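Local coordinates for protein glutamine--tRNA ligase (Saccharomyces cerevisiae, PDB 3TL4) that attaches glutamine to its cognate tRNA(Gln) at the expense of ATP, the chain here being its appended N-terminal tRNA-binding domain, at residues L67-L72 with N98-T103; D89-Y94 with E109-G114; D32-L37 with L54-A59. All blocks are in the same frame, centred on the assembly; numbering follows the deposited sequence.

Overall arrangement
All three contacts lie in the helical N-terminal part of the appended tRNA-binding domain of the synthetase, and none involves a bound ligand. Interaction 3 packs helix 28-39 on helix 49-62 and closes in sequence before the other two begin. Interactions 1 and 2 interleave along the chain, their centres about 12 Å apart: interaction 1 uses the loop leading from helix 85-98 to helix 104-109, interaction 2 the middle of helix 85-98 and the loop after helix 104-109. The centre of interaction 3 is about 15 Å from that of interaction 1, which it touches where Ser70 CB lies 4.1 Å from Leu37 CD2, and about 17 Å from that of interaction 2. Phe92 joins the set, its CD1 lying 3.7 Å from Leu67 CD2 and 4.0 Å from Leu58 CD1.

Interaction 1 (L67-L72 with N98-T103); sequences LPKSEL and NGEAST
Lys69 reaches out of a type II beta turn, Leu67 to Ser70, into the loop that follows helix 85-98, and its ammonium group is held by two backbone carbonyls of that loop. The side chain leaves with CG beside the backbone N (chi1 -68°), bends again at chi2, and a last bend at chi4 turns NZ between Glu100 O and Ser102 O, each 2.9 Å away. The two bonds differ in direction: NZ sits above the carbonyl plane of Glu100 but almost in line with the C=O of Ser102, at an angle of 164°. The Glu100 side chain crosses that of Lys69 at about a right angle, with OE2 3.3 Å from Lys69 CE. Glu100 OE2 stays 4.2 Å from Lys69 NZ, too long for a salt bridge, though the opposite charges probably still attract. The other oxygen, Glu100 OE1, meets Pro68 CB at 3.6 Å. Beyond the lysine, Leu72 on the first turn of helix 70-78 lays CD1 against Ser102 CB and the backbone of Ser102 and Thr103, the latter the N-cap of helix 104-109. The contact thus ties the start of one helix to the linker between two others, at the surface of the tRNA-binding domain. Within the linker, Gly99 O accepts from both Ser102 N and Ser102 OG, the hydroxyl bond measuring 2.7 Å.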
loop_
_atom_site.group_PDB
_atom_site.type_symbol
_atom_site.label_atom_id
_atom_site.label_comp_id
_atom_site.label_asym_id
_atom_site.label_seq_id
_atom_site.Cartn_x
_atom_site.Cartn_y
_atom_site.Cartn_z
ATOM N N LEU A 67 -12.865 -16.630 -0.401
ATOM C CA LEU A 67 -11.734 -16.539 -1.320
ATOM C C LEU A 67 -10.812 -17.744 -1.133
ATOM O O LEU A 67 -10.189 -17.897 -0.079
ATOM C CB LEU A 67 -10.961 -15.237 -1.087
ATOM C CG LEU A 67 -9.798 -14.897 -2.020
ATOM C CD1 LEU A 67 -10.298 -14.488 -3.395
ATOM C CD2 LEU A 67 -8.967 -13.784 -1.410
ATOM N N PRO A 68 -10.735 -18.622 -2.152
ATOM C CA PRO A 68 -9.802 -19.752 -2.055
ATOM C C PRO A 68 -8.366 -19.246 -1.871
ATOM O O PRO A 68 -8.015 -18.214 -2.442
ATOM C CB PRO A 68 -9.968 -20.454 -3.403
ATOM C CG PRO A 68 -11.363 -20.083 -3.848
ATOM C CD PRO A 68 -11.547 -18.670 -3.383
ATOM N N LYS A 69 -7.569 -19.949 -1.067
ATOM C CA LYS A 69 -6.191 -19.564 -0.791
ATOM C C LYS A 69 -6.050 -18.182 -0.117
ATOM O O LYS A 69 -5.001 -17.560 -0.214
ATOM C CB LYS A 69 -5.350 -19.608 -2.077
ATOM C CG LYS A 69 -5.110 -21.010 -2.643
ATOM C CD LYS A 69 -4.204 -21.841 -1.757
ATOM C CE LYS A 69 -3.915 -23.224 -2.358
ATOM N NZ LYS A 69 -2.967 -23.204 -3.513
ATOM N N SER A 70 -7.092 -17.709 0.562
ATOM C CA SER A 70 -7.016 -16.436 1.273
ATOM C C SER A 70 -5.875 -16.443 2.293
ATOM O O SER A 70 -5.266 -15.414 2.547
ATOM C CB SER A 70 -8.345 -16.109 1.968
ATOM O OG SER A 70 -8.714 -17.134 2.883
ATOM N N GLU A 71 -5.573 -17.613 2.855
ATOM C CA GLU A 71 -4.545 -17.725 3.891
ATOM C C GLU A 71 -3.152 -17.343 3.391
ATOM O O GLU A 71 -2.258 -17.060 4.179
ATOM C CB GLU A 71 -4.515 -19.135 4.491
ATOM C CG GLU A 71 -3.975 -20.226 3.558
ATOM C CD GLU A 71 -5.027 -20.813 2.604
ATOM O OE1 GLU A 71 -6.210 -20.393 2.636
ATOM O OE2 GLU A 71 -4.657 -21.702 1.811
ATOM N N LEU A 72 -2.956 -17.352 2.079
ATOM C CA LEU A 72 -1.669 -16.946 1.534
ATOM C C LEU A 72 -1.478 -15.469 1.817
ATOM O O LEU A 72 -0.412 -15.040 2.242
ATOM C CB LEU A 72 -1.613 -17.184 0.030
ATOM C CG LEU A 72 -1.562 -18.613 -0.474
ATOM C CD1 LEU A 72 -1.663 -18.592 -1.992
ATOM C CD2 LEU A 72 -0.274 -19.287 -0.010
ATOM N N ASN A 98 -6.247 -16.120 -9.733
ATOM C CA ASN A 98 -5.702 -17.453 -9.920
ATOM C C ASN A 98 -6.419 -18.540 -9.131
ATOM O O ASN A 98 -6.216 -19.710 -9.384
ATOM C CB ASN A 98 -4.217 -17.451 -9.589
ATOM C CG ASN A 98 -3.420 -16.594 -10.536
ATOM O OD1 ASN A 98 -2.971 -15.506 -10.190
ATOM N ND2 ASN A 98 -3.255 -17.067 -11.741
ATOM N N GLY A 99 -7.249 -18.155 -8.175
ATOM C CA GLY A 99 -7.954 -19.129 -7.367
ATOM C C GLY A 99 -7.016 -20.104 -6.691
ATOM O O GLY A 99 -5.978 -19.730 -6.135
ATOM N N GLU A 100 -7.388 -21.372 -6.745
ATOM C CA GLU A 100 -6.653 -22.441 -6.077
ATOM C C GLU A 100 -5.246 -22.718 -6.660
ATOM O O GLU A 100 -4.419 -23.366 -6.020
ATOM C CB GLU A 100 -7.500 -23.720 -6.123
ATOM C CG GLU A 100 -7.084 -24.773 -5.123
ATOM C CD GLU A 100 -7.519 -24.432 -3.712
ATOM O OE1 GLU A 100 -8.563 -23.765 -3.554
ATOM O OE2 GLU A 100 -6.816 -24.836 -2.761
ATOM N N ALA A 101 -4.988 -22.246 -7.875
ATOM C CA ALA A 101 -3.669 -22.371 -8.483
ATOM C C ALA A 101 -2.679 -21.377 -7.875
ATOM O O ALA A 101 -1.493 -21.445 -8.150
ATOM C CB ALA A 101 -3.752 -22.177 -9.995
ATOM N N SER A 102 -3.174 -20.452 -7.062
ATOM C CA SER A 102 -2.321 -19.447 -6.432
ATOM C C SER A 102 -1.272 -20.118 -5.550
ATOM O O SER A 102 -1.578 -21.064 -4.817
ATOM C CB SER A 102 -3.155 -18.510 -5.548
ATOM O OG SER A 102 -4.073 -17.756 -6.302
ATOM N N THR A 103 -0.045 -19.619 -5.608
ATOM C CA THR A 103 0.982 -20.024 -4.654
ATOM C C THR A 103 1.592 -18.804 -4.001
ATOM O O THR A 103 1.455 -17.683 -4.502
ATOM C CB THR A 103 2.121 -20.807 -5.310
ATOM O OG1 THR A 103 2.743 -19.976 -6.291
ATOM C CG2 THR A 103 1.600 -22.101 -5.959
#

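Interaction 2 (D89-Y94 with E109-G114); sequences DAAFKY and ENSGVG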
loop_
_atom_site.group_PDB
_atom_site.type_symbol
_atom_site.label_atom_id
_atom_site.label_comp_id
_atom_site.label_asym_id
_atom_site.label_seq_id
_atom_site.Cartn_x
_atom_site.Cartn_y
_atom_site.Cartn_z
ATOM N N ASP A 89 -3.807 -5.166 -1.608
ATOM C CA ASP A 89 -4.749 -5.084 -2.719
ATOM C C ASP A 89 -4.248 -5.904 -3.919
ATOM O O ASP A 89 -5.006 -6.662 -4.524
ATOM C CB ASP A 89 -5.019 -3.621 -3.109
ATOM C CG ASP A 89 -6.007 -3.494 -4.268
ATOM O OD1 ASP A 89 -7.231 -3.624 -4.042
ATOM O OD2 ASP A 89 -5.557 -3.263 -5.408
ATOM N N ALA A 90 -2.968 -5.759 -4.251
ATOM C CA ALA A 90 -2.352 -6.583 -5.293
ATOM C C ALA A 90 -2.414 -8.092 -4.994
ATOM O O ALA A 90 -2.756 -8.882 -5.853
ATOM C CB ALA A 90 -0.906 -6.154 -5.527
ATOM N N ALA A 91 -2.047 -8.486 -3.784
ATOM C CA ALA A 91 -2.071 -9.892 -3.417
ATOM C C ALA A 91 -3.503 -10.432 -3.508
ATOM O O ALA A 91 -3.729 -11.541 -3.975
ATOM C CB ALA A 91 -1.505 -10.082 -2.022
ATOM N N PHE A 92 -4.467 -9.640 -3.054
ATOM C CA PHE A 92 -5.877 -9.993 -3.184
ATOM C C PHE A 92 -6.292 -10.165 -4.646
ATOM O O PHE A 92 -6.918 -11.146 -5.013
ATOM C CB PHE A 92 -6.770 -8.952 -2.506
ATOM C CG PHE A 92 -8.226 -9.146 -2.790
ATOM C CD1 PHE A 92 -8.946 -10.139 -2.145
ATOM C CD2 PHE A 92 -8.873 -8.354 -3.718
ATOM C CE1 PHE A 92 -10.285 -10.344 -2.422
ATOM C CE2 PHE A 92 -10.214 -8.541 -3.989
ATOM C CZ PHE A 92 -10.919 -9.542 -3.339
ATOM N N LYS A 93 -5.943 -9.209 -5.488
ATOM C CA LYS A 93 -6.294 -9.329 -6.889
ATOM C C LYS A 93 -5.666 -10.556 -7.528
ATOM O O LYS A 93 -6.286 -11.183 -8.377
ATOM C CB LYS A 93 -5.946 -8.054 -7.655
ATOM C CG LYS A 93 -6.930 -6.938 -7.362
ATOM C CD LYS A 93 -6.397 -5.560 -7.720
ATOM C CE LYS A 93 -7.415 -4.490 -7.326
ATOM N NZ LYS A 93 -6.931 -3.103 -7.582
ATOM N N TYR A 94 -4.453 -10.907 -7.108
ATOM C CA TYR A 94 -3.742 -12.039 -7.695
ATOM C C TYR A 94 -4.384 -13.344 -7.285
ATOM O O TYR A 94 -4.593 -14.231 -8.108
ATOM C CB TYR A 94 -2.265 -12.073 -7.277
ATOM C CG TYR A 94 -1.512 -13.221 -7.930
ATOM C CD1 TYR A 94 -0.993 -13.082 -9.205
ATOM C CD2 TYR A 94 -1.355 -14.453 -7.289
ATOM C CE1 TYR A 94 -0.313 -14.117 -9.831
ATOM C CE2 TYR A 94 -0.674 -15.510 -7.918
ATOM C CZ TYR A 94 -0.158 -15.322 -9.193
ATOM O OH TYR A 94 0.523 -16.318 -9.860
ATOM N N GLU A 109 5.590 -12.526 -6.007
ATOM C CA GLU A 109 6.105 -11.983 -7.264
ATOM C C GLU A 109 5.207 -10.901 -7.880
ATOM O O GLU A 109 5.680 -10.045 -8.611
ATOM C CB GLU A 109 6.327 -13.127 -8.266
ATOM C CG GLU A 109 6.758 -12.705 -9.666
ATOM C CD GLU A 109 7.297 -13.872 -10.493
ATOM O OE1 GLU A 109 7.192 -15.033 -10.034
ATOM O OE2 GLU A 109 7.833 -13.625 -11.599
ATOM N N ASN A 110 3.913 -10.943 -7.587
ATOM C CA ASN A 110 2.984 -9.971 -8.150
ATOM C C ASN A 110 2.430 -8.987 -7.127
ATOM O O ASN A 110 1.498 -8.249 -7.423
ATOM C CB ASN A 110 1.842 -10.673 -8.877
ATOM C CG ASN A 110 2.305 -11.350 -10.148
ATOM O OD1 ASN A 110 2.400 -10.714 -11.196
ATOM N ND2 ASN A 110 2.612 -12.642 -10.061
ATOM N N SER A 111 3.024 -8.958 -5.938
ATOM C CA SER A 111 2.602 -8.022 -4.898
ATOM C C SER A 111 3.780 -7.235 -4.361
ATOM O O SER A 111 3.789 -6.854 -3.203
ATOM C CB SER A 111 1.931 -8.767 -3.748
ATOM O OG SER A 111 0.907 -9.589 -4.262
ATOM N N GLY A 112 4.783 -7.018 -5.199
ATOM C CA GLY A 112 5.920 -6.194 -4.833
ATOM C C GLY A 112 6.740 -6.720 -3.672
ATOM O O GLY A 112 7.548 -5.979 -3.099
ATOM N N VAL A 113 6.555 -7.993 -3.321
ATOM C CA VAL A 113 7.274 -8.560 -2.180
ATOM C C VAL A 113 8.782 -8.578 -2.452
ATOM O O VAL A 113 9.221 -8.984 -3.521
ATOM C CB VAL A 113 6.749 -9.973 -1.792
ATOM C CG1 VAL A 113 7.684 -10.643 -0.794
ATOM C CG2 VAL A 113 5.318 -9.887 -1.217
ATOM N N GLY A 114 9.569 -8.104 -1.494
ATOM C CA GLY A 114 11.013 -8.102 -1.644
ATOM C C GLY A 114 11.552 -6.937 -2.455
ATOM O O GLY A 114 12.763 -6.730 -2.523
HETATM O O HOH W 1 -1.247 -8.200 -8.263
#
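Tyr94 overlaps the amide of Asn110 obliquely through its CD1 and CE1, the two planes only 12° apart. The closest atoms of this pair are Tyr94 CE1 and Asn110 ND2, 3.3 Å apart, while Asn110 CB lies 3.7 Å from Tyr94 CD1. With CG anti to the backbone N (chi1 -178°), the tyrosine swings off helix 85-98 to meet Asn110. The amide nitrogen is engaged by Gly106 O of helix 104-109, which is consistent with the amide being held in this orientation. About one turn back along helix 85-98, the small side chains of Ala90 and Ala91 let the loop come close, and the CA atoms of Ala90 and Ser111 are 5.2 Å apart. Ala90 CB rests on Asn110 O at 3.7 Å, and Ser111 OG stands 3.1 Å from Ala91 CA. The hydroxyl bonds back to Met107 O, whose residue also packs its side chain on Ala91 and Tyr94. This helix-loop joint holds the start of the connection from helix 104-109 to helix 119-132 against helix 85-98 in the RNA-binding region. Gln87 NE2, earlier in helix 85-98, also bonds Ser111 O. A water bridges the two backbones, donating to Ala90 O and to Asn110 O at 2.9 Å each. Direct contact between the segments is therefore van der Waals packing, their polar link running through this water, with Asn110 ND2 and Ser111 OG bonded back to helix 104-109.

Interaction 3 (D32-L37 with L54-A59); sequences DSLYKL and LVHNLA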
loop_
_atom_site.group_PDB
_atom_site.type_symbol
_atom_site.label_atom_id
_atom_site.label_comp_id
_atom_site.label_asym_id
_atom_site.label_seq_id
_atom_site.Cartn_x
_atom_site.Cartn_y
_atom_site.Cartn_z
ATOM N N ASP A 32 -17.548 -10.894 9.249
ATOM C CA ASP A 32 -17.454 -12.339 9.027
ATOM C C ASP A 32 -16.111 -12.727 8.432
ATOM O O ASP A 32 -15.512 -13.718 8.841
ATOM C CB ASP A 32 -18.568 -12.833 8.099
ATOM C CG ASP A 32 -19.902 -12.932 8.796
ATOM O OD1 ASP A 32 -19.911 -13.226 10.011
ATOM O OD2 ASP A 32 -20.939 -12.712 8.130
ATOM N N SER A 33 -15.657 -11.964 7.436
ATOM C CA SER A 33 -14.371 -12.241 6.797
ATOM C C SER A 33 -13.237 -11.959 7.771
ATOM O O SER A 33 -12.291 -12.740 7.871
ATOM C CB SER A 33 -14.175 -11.423 5.516
ATOM O OG SER A 33 -15.291 -11.520 4.654
ATOM N N LEU A 34 -13.332 -10.843 8.491
ATOM C CA LEU A 34 -12.282 -10.487 9.434
ATOM C C LEU A 34 -12.093 -11.606 10.449
ATOM O O LEU A 34 -10.977 -12.058 10.674
ATOM C CB LEU A 34 -12.577 -9.156 10.123
ATOM C CG LEU A 34 -11.463 -8.631 11.031
ATOM C CD1 LEU A 34 -10.143 -8.628 10.295
ATOM C CD2 LEU A 34 -11.803 -7.235 11.501
ATOM N N TYR A 35 -13.195 -12.066 11.034
ATOM C CA TYR A 35 -13.185 -13.193 11.968
ATOM C C TYR A 35 -12.484 -14.421 11.377
ATOM O O TYR A 35 -11.557 -14.974 11.985
ATOM C CB TYR A 35 -14.622 -13.553 12.375
ATOM C CG TYR A 35 -14.729 -14.564 13.500
ATOM C CD1 TYR A 35 -14.802 -15.927 13.239
ATOM C CD2 TYR A 35 -14.768 -14.149 14.827
ATOM C CE1 TYR A 35 -14.895 -16.849 14.271
ATOM C CE2 TYR A 35 -14.860 -15.060 15.862
ATOM C CZ TYR A 35 -14.924 -16.409 15.582
ATOM O OH TYR A 35 -15.017 -17.313 16.619
ATOM N N LYS A 36 -12.921 -14.850 10.196
ATOM C CA LYS A 36 -12.345 -16.054 9.598
ATOM C C LYS A 36 -10.872 -15.864 9.242
ATOM O O LYS A 36 -10.074 -16.783 9.403
ATOM C CB LYS A 36 -13.143 -16.534 8.379
ATOM C CG LYS A 36 -12.494 -16.224 7.024
ATOM C CD LYS A 36 -13.285 -16.796 5.832
ATOM C CE LYS A 36 -12.808 -16.224 4.475
ATOM N NZ LYS A 36 -11.611 -16.917 3.907
ATOM N N LEU A 37 -10.514 -14.678 8.757
ATOM C CA LEU A 37 -9.120 -14.372 8.444
ATOM C C LEU A 37 -8.239 -14.406 9.701
ATOM O O LEU A 37 -7.193 -15.058 9.715
ATOM C CB LEU A 37 -8.995 -13.023 7.725
ATOM C CG LEU A 37 -9.666 -12.914 6.348
ATOM C CD1 LEU A 37 -9.745 -11.464 5.867
ATOM C CD2 LEU A 37 -8.996 -13.807 5.296
ATOM N N LEU A 54 -3.946 -4.048 8.155
ATOM C CA LEU A 54 -3.780 -4.723 6.878
ATOM C C LEU A 54 -4.781 -5.863 6.716
ATOM O O LEU A 54 -5.328 -6.065 5.627
ATOM C CB LEU A 54 -2.341 -5.231 6.718
ATOM C CG LEU A 54 -1.287 -4.136 6.564
ATOM C CD1 LEU A 54 0.130 -4.718 6.623
ATOM C CD2 LEU A 54 -1.501 -3.383 5.270
ATOM N N VAL A 55 -5.035 -6.594 7.796
ATOM C CA VAL A 55 -6.015 -7.670 7.728
ATOM C C VAL A 55 -7.431 -7.092 7.599
ATOM O O VAL A 55 -8.277 -7.655 6.899
ATOM C CB VAL A 55 -5.887 -8.678 8.891
ATOM C CG1 VAL A 55 -6.212 -8.016 10.226
ATOM C CG2 VAL A 55 -6.800 -9.872 8.655
ATOM N N HIS A 56 -7.685 -5.944 8.221
ATOM C CA HIS A 56 -8.961 -5.275 7.994
ATOM C C HIS A 56 -9.131 -4.826 6.537
ATOM O O HIS A 56 -10.200 -4.994 5.953
ATOM C CB HIS A 56 -9.179 -4.106 8.942
ATOM C CG HIS A 56 -10.569 -3.559 8.887
ATOM N ND1 HIS A 56 -10.842 -2.218 8.732
ATOM C CD2 HIS A 56 -11.774 -4.183 8.928
ATOM C CE1 HIS A 56 -12.149 -2.037 8.695
ATOM N NE2 HIS A 56 -12.736 -3.216 8.814
ATOM N N ASN A 57 -8.083 -4.256 5.951
ATOM C CA ASN A 57 -8.080 -4.005 4.512
ATOM C C ASN A 57 -8.499 -5.247 3.746
ATOM O O ASN A 57 -9.370 -5.191 2.883
ATOM C CB ASN A 57 -6.688 -3.631 4.009
ATOM C CG ASN A 57 -6.274 -2.224 4.387
ATOM O OD1 ASN A 57 -5.077 -1.924 4.443
ATOM N ND2 ASN A 57 -7.253 -1.347 4.636
ATOM N N LEU A 58 -7.843 -6.365 4.048
ATOM C CA LEU A 58 -8.124 -7.610 3.346
ATOM C C LEU A 58 -9.572 -8.017 3.516
ATOM O O LEU A 58 -10.216 -8.445 2.554
ATOM C CB LEU A 58 -7.220 -8.741 3.824
ATOM C CG LEU A 58 -7.504 -10.084 3.145
ATOM C CD1 LEU A 58 -7.453 -9.943 1.612
ATOM C CD2 LEU A 58 -6.514 -11.125 3.611
ATOM N N ALA A 59 -10.076 -7.887 4.744
ATOM C CA ALA A 59 -11.453 -8.247 5.040
ATOM C C ALA A 59 -12.385 -7.355 4.242
ATOM O O ALA A 59 -13.447 -7.797 3.795
ATOM C CB ALA A 59 -11.736 -8.112 6.518
#
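Leu34 and Leu37, one turn apart on helix 28-39, fit around Ala59 and Val55, likewise one turn apart on helix 49-62. Leu34 presses its CB on Ala59 CB at 3.8 Å, and its CG, anti to the backbone N (chi1 -174°), places the two methyls against Val55 and His56, crossing both side chains at about a right angle. One methyl, CD1, meets Val55 CG2 at 3.9 Å and also touches CG1; the other, CD2, comes obliquely to the imidazole of His56, 4.0 Å from its CD2. In Leu37 CG is instead anti to the carbonyl carbon (chi1 -63°), which brings CD1 over the backbone of Ala59, 3.7 Å from Ala59 CA. The same methyl touches Leu58 CG at 3.8 Å, and Leu37 CB is left against Val55 CG2. These are neighbouring helices of the all-helical N-terminal part of the tRNA-binding domain; their segment axes approach to 8.8 Å with directions 129° apart, nearer antiparallel than parallel. The small Ala59 permits the close approach, its CA only 5.0 Å from that of Leu34. Further helices cover the flanks: Phe11 and Ile24 pack on Leu34, Val74 of helix 70-78 on Leu37, and Phe92 of helix 85-98 on Leu58. Ser33 borders the apolar patch, its CB near Ala59 O, while its hydroxyl is hydrogen-bonded to Gly64 N beyond the end of helix 49-62.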